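Local coordinates for protein superoxide dismutase (Chaetomium thermophilum, PDB 4BR6) that probably catalyses the dismutation of superoxide radicals to hydrogen peroxide and molecular oxygen at a manganese centre, at residues K29-Y34 with N73-W78; E101-S106 with S135-I140. All coordinates share one frame; numbering follows the deposited sequence.

Interaction 1: K29-Y34 with N73-W78; sequences KHHQTY and NHTLFW. With MN3 (manganese (III) ion), chain I.
At the manganese site, to which the alpha-hairpin domain contributes His74, that residue of helix 61-79 meets His31 and Tyr34 of helix 20-50. His74 NE2 binds the manganese at 2.4 Å, a water is a further ligand, and His26, Asp160 and His164 complete the site. The second nitrogen of the imidazole, His74 ND1, is hydrogen-bonded to Gly70 O, which fixes the turn of the ring and suits a histidine that must present NE2 to the metal. Tyr34 CE2 comes within 3.2 Å of His74 CE1, the two rings lying oblique to each other, while the hydroxyl of Tyr34 is held by Gln146. His31 has its CG anti to the backbone N (chi1 -168°), which carries the ring across to the second helix. There His74 CB sits over the centre of one face, a CH-pi contact of 3.6 Å to the ring centroid. Trp78 NE1 donates to His31 ND1 over 3.0 Å, in the plane of the indole but tilted from that of the imidazole. His31 NE2 is hydrogen-bonded to His71 ND1, and Thr75 OG1, bonded to His71 O, lies at the His31 ring edge. With both nitrogens engaged, His31 is fixed in rotation; because ND1 accepts from the indole, a neutral imidazole is probably present.

Interaction 2: E101-S106 with S135-I140; sequences EADFGS and SGNLAI
Phe104, near the close of helix 94-104, brings the far end of its ring against the start of strand 138-144. Its CE2 meets Leu138 CB at 3.7 Å, CZ points at Ala139 CA, which lies near the ring plane, and CE1 touches Ile140 CD1 at 3.7 Å. Three successive strand residues thus meet the far end of one ring, and a broad flat phenylalanine suits a place where it must span them. Phe110 and Gln113 of helix 107-119 and Leu129 of strand 125-132 also pack against this ring.

Asp103 adds the polar half. With CG beside its own backbone N (chi1 -69°), the carboxylate reaches the strand, where OD2 accepts from Leu138 N at 2.7 Å. The bond is nearly straight, 176° at the hydrogen, though the N-H arrives from above the carboxylate plane. The other oxygen, OD1, takes a hydrogen bond from Asn137 ND2 of the third subunit, and a water lies 2.5 Å from Asp103 OD1 and 2.9 Å from OD1 of Asn137 in the same chain. Replacing Asp103 by an alanine would probably leave Leu138 N without its acceptor and Asn137 ND2 of the third subunit without its carboxylate partner.

Gly105 follows the helix with a positive phi of 92°, at which a side chain would press on the preceding carbonyl oxygen. On the other segment an ST turn, in which Ser135 OG accepts from Asn137 N, leads into the strand. The arrangement is that of a helix end packed against an outer strand of the three-stranded antiparallel sheet, within the alpha/beta C-terminal domain of iron/manganese superoxide dismutases.

Interaction 1 joins two helices of the N-terminal hairpin beside the metal, which takes His74 from it, whereas interaction 2 ties a helix to the sheet of the C-terminal domain. Their centres lie 27 Å apart and their nearest atoms about 13 Å, so they do not touch; along the chain the first closes before the second opens. The sheet connects them structurally: strand 138-144 of interaction 2 pairs with strand 125-132, which pairs in turn with strand 153-160, whose last residue, Asp160, shares the manganese with His74. Both contacts also have neighbours in other chains: His30 NE2 is hydrogen-bonded to Tyr167 OH of the second subunit, whereas Asp103 and Asn137 bond to Asn137 and Asp103 of the third.

Interaction 1: K29-Y34 with N73-W78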
loop_
_atom_site.group_PDB
_atom_site.type_symbol
_atom_site.label_atom_id
_atom_site.label_comp_id
_atom_site.label_asym_id
_atom_site.label_seq_id
_atom_site.Cartn_x
_atom_site.Cartn_y
_atom_site.Cartn_z
ATOM N N LYS B 29 7.081 20.811 16.775
ATOM C CA LYS B 29 7.797 19.542 16.703
ATOM C C LYS B 29 7.476 18.793 15.421
ATOM O O LYS B 29 8.354 18.584 14.595
ATOM C CB LYS B 29 7.499 18.655 17.922
ATOM C CG LYS B 29 7.884 19.269 19.268
ATOM C CD LYS B 29 9.353 19.672 19.295
ATOM C CE LYS B 29 9.759 20.228 20.643
ATOM N NZ LYS B 29 11.122 20.816 20.604
ATOM N N HIS B 30 6.217 18.395 15.256
ATOM C CA HIS B 30 5.843 17.486 14.175
ATOM C C HIS B 30 6.066 18.068 12.785
ATOM O O HIS B 30 6.777 17.485 11.968
ATOM C CB HIS B 30 4.391 17.037 14.331
ATOM C CG HIS B 30 4.207 15.967 15.356
ATOM N ND1 HIS B 30 4.541 14.652 15.119
ATOM C CD2 HIS B 30 3.737 16.014 16.623
ATOM C CE1 HIS B 30 4.274 13.934 16.195
ATOM N NE2 HIS B 30 3.788 14.737 17.120
ATOM N N HIS B 31 5.460 19.216 12.512
ATOM C CA HIS B 31 5.603 19.856 11.207
ATOM C C HIS B 31 7.059 20.266 10.932
ATOM O O HIS B 31 7.532 20.176 9.803
ATOM C CB HIS B 31 4.689 21.077 11.139
ATOM C CG HIS B 31 4.536 21.659 9.764
ATOM N ND1 HIS B 31 3.759 22.759 9.534
ATOM C CD2 HIS B 31 5.055 21.297 8.569
ATOM C CE1 HIS B 31 3.799 23.068 8.246
ATOM N NE2 HIS B 31 4.580 22.199 7.644
ATOM N N GLN B 32 7.760 20.725 11.963
ATOM C CA GLN B 32 9.152 21.123 11.812
ATOM C C GLN B 32 9.987 19.938 11.329
ATOM O O GLN B 32 10.877 20.093 10.494
ATOM C CB GLN B 32 9.708 21.634 13.141
ATOM C CG GLN B 32 11.144 22.163 13.093
ATOM C CD GLN B 32 11.278 23.460 12.312
ATOM O OE1 GLN B 32 10.799 24.512 12.746
ATOM N NE2 GLN B 32 11.947 23.396 11.160
ATOM N N THR B 33 9.699 18.758 11.875
ATOM C CA THR B 33 10.393 17.529 11.499
ATOM C C THR B 33 10.211 17.230 10.011
ATOM O O THR B 33 11.149 16.805 9.332
ATOM C CB THR B 33 9.865 16.348 12.341
ATOM O OG1 THR B 33 9.984 16.679 13.726
ATOM C CG2 THR B 33 10.627 15.060 12.061
ATOM N N TYR B 34 9.003 17.473 9.509
ATOM C CA TYR B 34 8.685 17.274 8.094
ATOM C C TYR B 34 9.408 18.277 7.199
ATOM O O TYR B 34 9.880 17.917 6.122
ATOM C CB TYR B 34 7.169 17.379 7.859
ATOM C CG TYR B 34 6.359 16.245 8.463
ATOM C CD1 TYR B 34 6.751 14.923 8.331
ATOM C CD2 TYR B 34 5.206 16.509 9.176
ATOM C CE1 TYR B 34 6.005 13.902 8.899
ATOM C CE2 TYR B 34 4.469 15.503 9.731
ATOM C CZ TYR B 34 4.861 14.213 9.597
ATOM O OH TYR B 34 4.079 13.249 10.178
ATOM N N ASN B 73 0.529 19.224 3.799
ATOM C CA ASN B 73 -0.713 18.896 4.472
ATOM C C ASN B 73 -0.899 19.711 5.707
ATOM O O ASN B 73 -1.984 20.225 5.952
ATOM C CB ASN B 73 -0.760 17.423 4.857
ATOM C CG ASN B 73 -0.864 16.517 3.669
ATOM O OD1 ASN B 73 -1.272 16.927 2.584
ATOM N ND2 ASN B 73 -0.516 15.267 3.872
ATOM N N HIS B 74 0.153 19.822 6.501
ATOM C CA HIS B 74 0.072 20.636 7.704
ATOM C C HIS B 74 -0.017 22.114 7.375
ATOM O O HIS B 74 -0.706 22.857 8.075
ATOM C CB HIS B 74 1.249 20.363 8.615
ATOM C CG HIS B 74 1.248 18.978 9.166
ATOM N ND1 HIS B 74 1.716 17.902 8.451
ATOM C CD2 HIS B 74 0.786 18.487 10.334
ATOM C CE1 HIS B 74 1.578 16.805 9.174
ATOM N NE2 HIS B 74 1.022 17.134 10.324
ATOM N N THR B 75 0.678 22.541 6.328
ATOM C CA THR B 75 0.587 23.933 5.901
ATOM C C THR B 75 -0.858 24.307 5.643
ATOM O O THR B 75 -1.353 25.293 6.188
ATOM C CB THR B 75 1.416 24.218 4.648
ATOM O OG1 THR B 75 2.802 24.191 5.007
ATOM C CG2 THR B 75 1.074 25.597 4.080
ATOM N N LEU B 76 -1.534 23.529 4.805
ATOM C CA LEU B 76 -2.948 23.769 4.538
ATOM C C LEU B 76 -3.820 23.620 5.788
ATOM O O LEU B 76 -4.769 24.369 5.963
ATOM C CB LEU B 76 -3.465 22.820 3.464
ATOM C CG LEU B 76 -2.860 22.963 2.072
ATOM C CD1 LEU B 76 -3.474 21.900 1.175
ATOM C CD2 LEU B 76 -3.083 24.334 1.496
ATOM N N PHE B 77 -3.506 22.643 6.637
ATOM C CA PHE B 77 -4.260 22.410 7.872
ATOM C C PHE B 77 -4.329 23.684 8.734
ATOM O O PHE B 77 -5.409 24.126 9.103
ATOM C CB PHE B 77 -3.634 21.263 8.678
ATOM C CG PHE B 77 -4.488 20.763 9.822
ATOM C CD1 PHE B 77 -5.857 20.578 9.681
ATOM C CD2 PHE B 77 -3.908 20.439 11.042
ATOM C CE1 PHE B 77 -6.617 20.110 10.732
ATOM C CE2 PHE B 77 -4.680 19.966 12.093
ATOM C CZ PHE B 77 -6.021 19.801 11.935
ATOM N N TRP B 78 -3.180 24.279 9.041
ATOM C CA TRP B 78 -3.160 25.472 9.871
ATOM C C TRP B 78 -3.991 26.585 9.257
ATOM O O TRP B 78 -4.681 27.323 9.966
ATOM C CB TRP B 78 -1.739 25.995 10.064
ATOM C CG TRP B 78 -0.729 25.002 10.500
ATOM C CD1 TRP B 78 0.533 24.910 10.041
ATOM C CD2 TRP B 78 -0.877 23.969 11.487
ATOM N NE1 TRP B 78 1.182 23.889 10.659
ATOM C CE2 TRP B 78 0.342 23.287 11.549
ATOM C CE3 TRP B 78 -1.919 23.547 12.306
ATOM C CZ2 TRP B 78 0.557 22.212 12.402
ATOM C CZ3 TRP B 78 -1.704 22.483 13.156
ATOM C CH2 TRP B 78 -0.479 21.829 13.197
HETATM MN MN MN3 I . -0.312 15.836 11.834
HETATM O O HOH W 1 0.571 13.788 10.660
#

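Interaction 2: E101-S106 with S135-I140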
loop_
_atom_site.group_PDB
_atom_site.type_symbol
_atom_site.label_atom_id
_atom_site.label_comp_id
_atom_site.label_asym_id
_atom_site.label_seq_id
_atom_site.Cartn_x
_atom_site.Cartn_y
_atom_site.Cartn_z
ATOM N N GLU B 101 -24.015 22.057 -0.970
ATOM C CA GLU B 101 -25.401 21.626 -1.036
ATOM C C GLU B 101 -25.652 20.764 -2.266
ATOM O O GLU B 101 -26.375 19.778 -2.199
ATOM C CB GLU B 101 -26.326 22.844 -1.019
ATOM C CG GLU B 101 -26.485 23.439 0.370
ATOM C CD GLU B 101 -27.331 24.699 0.407
ATOM O OE1 GLU B 101 -27.246 25.522 -0.522
ATOM O OE2 GLU B 101 -28.092 24.867 1.380
ATOM N N ALA B 102 -25.033 21.130 -3.382
ATOM C CA ALA B 102 -25.192 20.391 -4.627
ATOM C C ALA B 102 -24.726 18.949 -4.517
ATOM O O ALA B 102 -25.431 18.036 -4.942
ATOM C CB ALA B 102 -24.428 21.077 -5.727
ATOM N N ASP B 103 -23.537 18.753 -3.946
ATOM C CA ASP B 103 -22.857 17.462 -4.003
ATOM C C ASP B 103 -23.039 16.584 -2.751
ATOM O O ASP B 103 -22.704 15.397 -2.767
ATOM C CB ASP B 103 -21.369 17.678 -4.308
ATOM C CG ASP B 103 -21.132 18.177 -5.734
ATOM O OD1 ASP B 103 -21.970 17.885 -6.612
ATOM O OD2 ASP B 103 -20.122 18.873 -5.986
ATOM N N PHE B 104 -23.589 17.156 -1.683
ATOM C CA PHE B 104 -23.777 16.418 -0.437
ATOM C C PHE B 104 -25.177 16.590 0.153
ATOM O O PHE B 104 -25.488 16.008 1.185
ATOM C CB PHE B 104 -22.724 16.833 0.595
ATOM C CG PHE B 104 -21.301 16.570 0.162
ATOM C CD1 PHE B 104 -20.759 15.298 0.243
ATOM C CD2 PHE B 104 -20.504 17.595 -0.316
ATOM C CE1 PHE B 104 -19.458 15.061 -0.143
ATOM C CE2 PHE B 104 -19.198 17.349 -0.701
ATOM C CZ PHE B 104 -18.684 16.083 -0.616
ATOM N N GLY B 105 -26.018 17.387 -0.497
ATOM C CA GLY B 105 -27.385 17.573 -0.040
ATOM C C GLY B 105 -27.489 18.755 0.895
ATOM O O GLY B 105 -28.291 19.667 0.678
ATOM N N SER B 106 -26.654 18.749 1.930
ATOM C CA SER B 106 -26.604 19.842 2.880
ATOM C C SER B 106 -25.188 19.923 3.445
ATOM O O SER B 106 -24.351 19.060 3.160
ATOM C CB SER B 106 -27.631 19.621 3.991
ATOM O OG SER B 106 -27.352 18.447 4.720
ATOM N N SER B 135 -14.447 19.614 -13.433
ATOM C CA SER B 135 -15.895 19.734 -13.304
ATOM C C SER B 135 -16.258 20.641 -12.134
ATOM O O SER B 135 -17.291 21.312 -12.150
ATOM C CB SER B 135 -16.535 18.345 -13.142
ATOM O OG SER B 135 -16.151 17.722 -11.924
ATOM N N GLY B 136 -15.391 20.672 -11.132
ATOM C CA GLY B 136 -15.656 21.405 -9.909
ATOM C C GLY B 136 -16.457 20.634 -8.871
ATOM O O GLY B 136 -16.653 21.104 -7.757
ATOM N N ASN B 137 -16.908 19.439 -9.222
ATOM C CA ASN B 137 -17.639 18.621 -8.271
ATOM C C ASN B 137 -16.810 18.374 -7.008
ATOM O O ASN B 137 -15.605 18.185 -7.087
ATOM C CB ASN B 137 -18.039 17.290 -8.898
ATOM C CG ASN B 137 -19.034 17.447 -10.026
ATOM O OD1 ASN B 137 -19.672 18.485 -10.176
ATOM N ND2 ASN B 137 -19.179 16.397 -10.827
ATOM N N LEU B 138 -17.462 18.408 -5.848
ATOM C CA LEU B 138 -16.804 18.190 -4.558
ATOM C C LEU B 138 -16.918 16.741 -4.076
ATOM O O LEU B 138 -17.903 16.066 -4.351
ATOM C CB LEU B 138 -17.430 19.097 -3.491
ATOM C CG LEU B 138 -17.387 20.602 -3.728
ATOM C CD1 LEU B 138 -18.009 21.289 -2.540
ATOM C CD2 LEU B 138 -15.953 21.074 -3.973
ATOM N N ALA B 139 -15.919 16.274 -3.333
ATOM C CA ALA B 139 -15.961 14.940 -2.751
ATOM C C ALA B 139 -15.157 14.884 -1.463
ATOM O O ALA B 139 -14.366 15.783 -1.166
ATOM C CB ALA B 139 -15.448 13.895 -3.746
ATOM N N ILE B 140 -15.377 13.824 -0.695
ATOM C CA ILE B 140 -14.564 13.537 0.477
ATOM C C ILE B 140 -13.613 12.390 0.111
ATOM O O ILE B 140 -14.054 11.333 -0.326
ATOM C CB ILE B 140 -15.464 13.151 1.683
ATOM C CG1 ILE B 140 -16.342 14.338 2.080
ATOM C CG2 ILE B 140 -14.629 12.675 2.883
ATOM C CD1 ILE B 140 -17.614 13.941 2.810
HETATM O O HOH W 2 -22.147 19.006 -8.831
#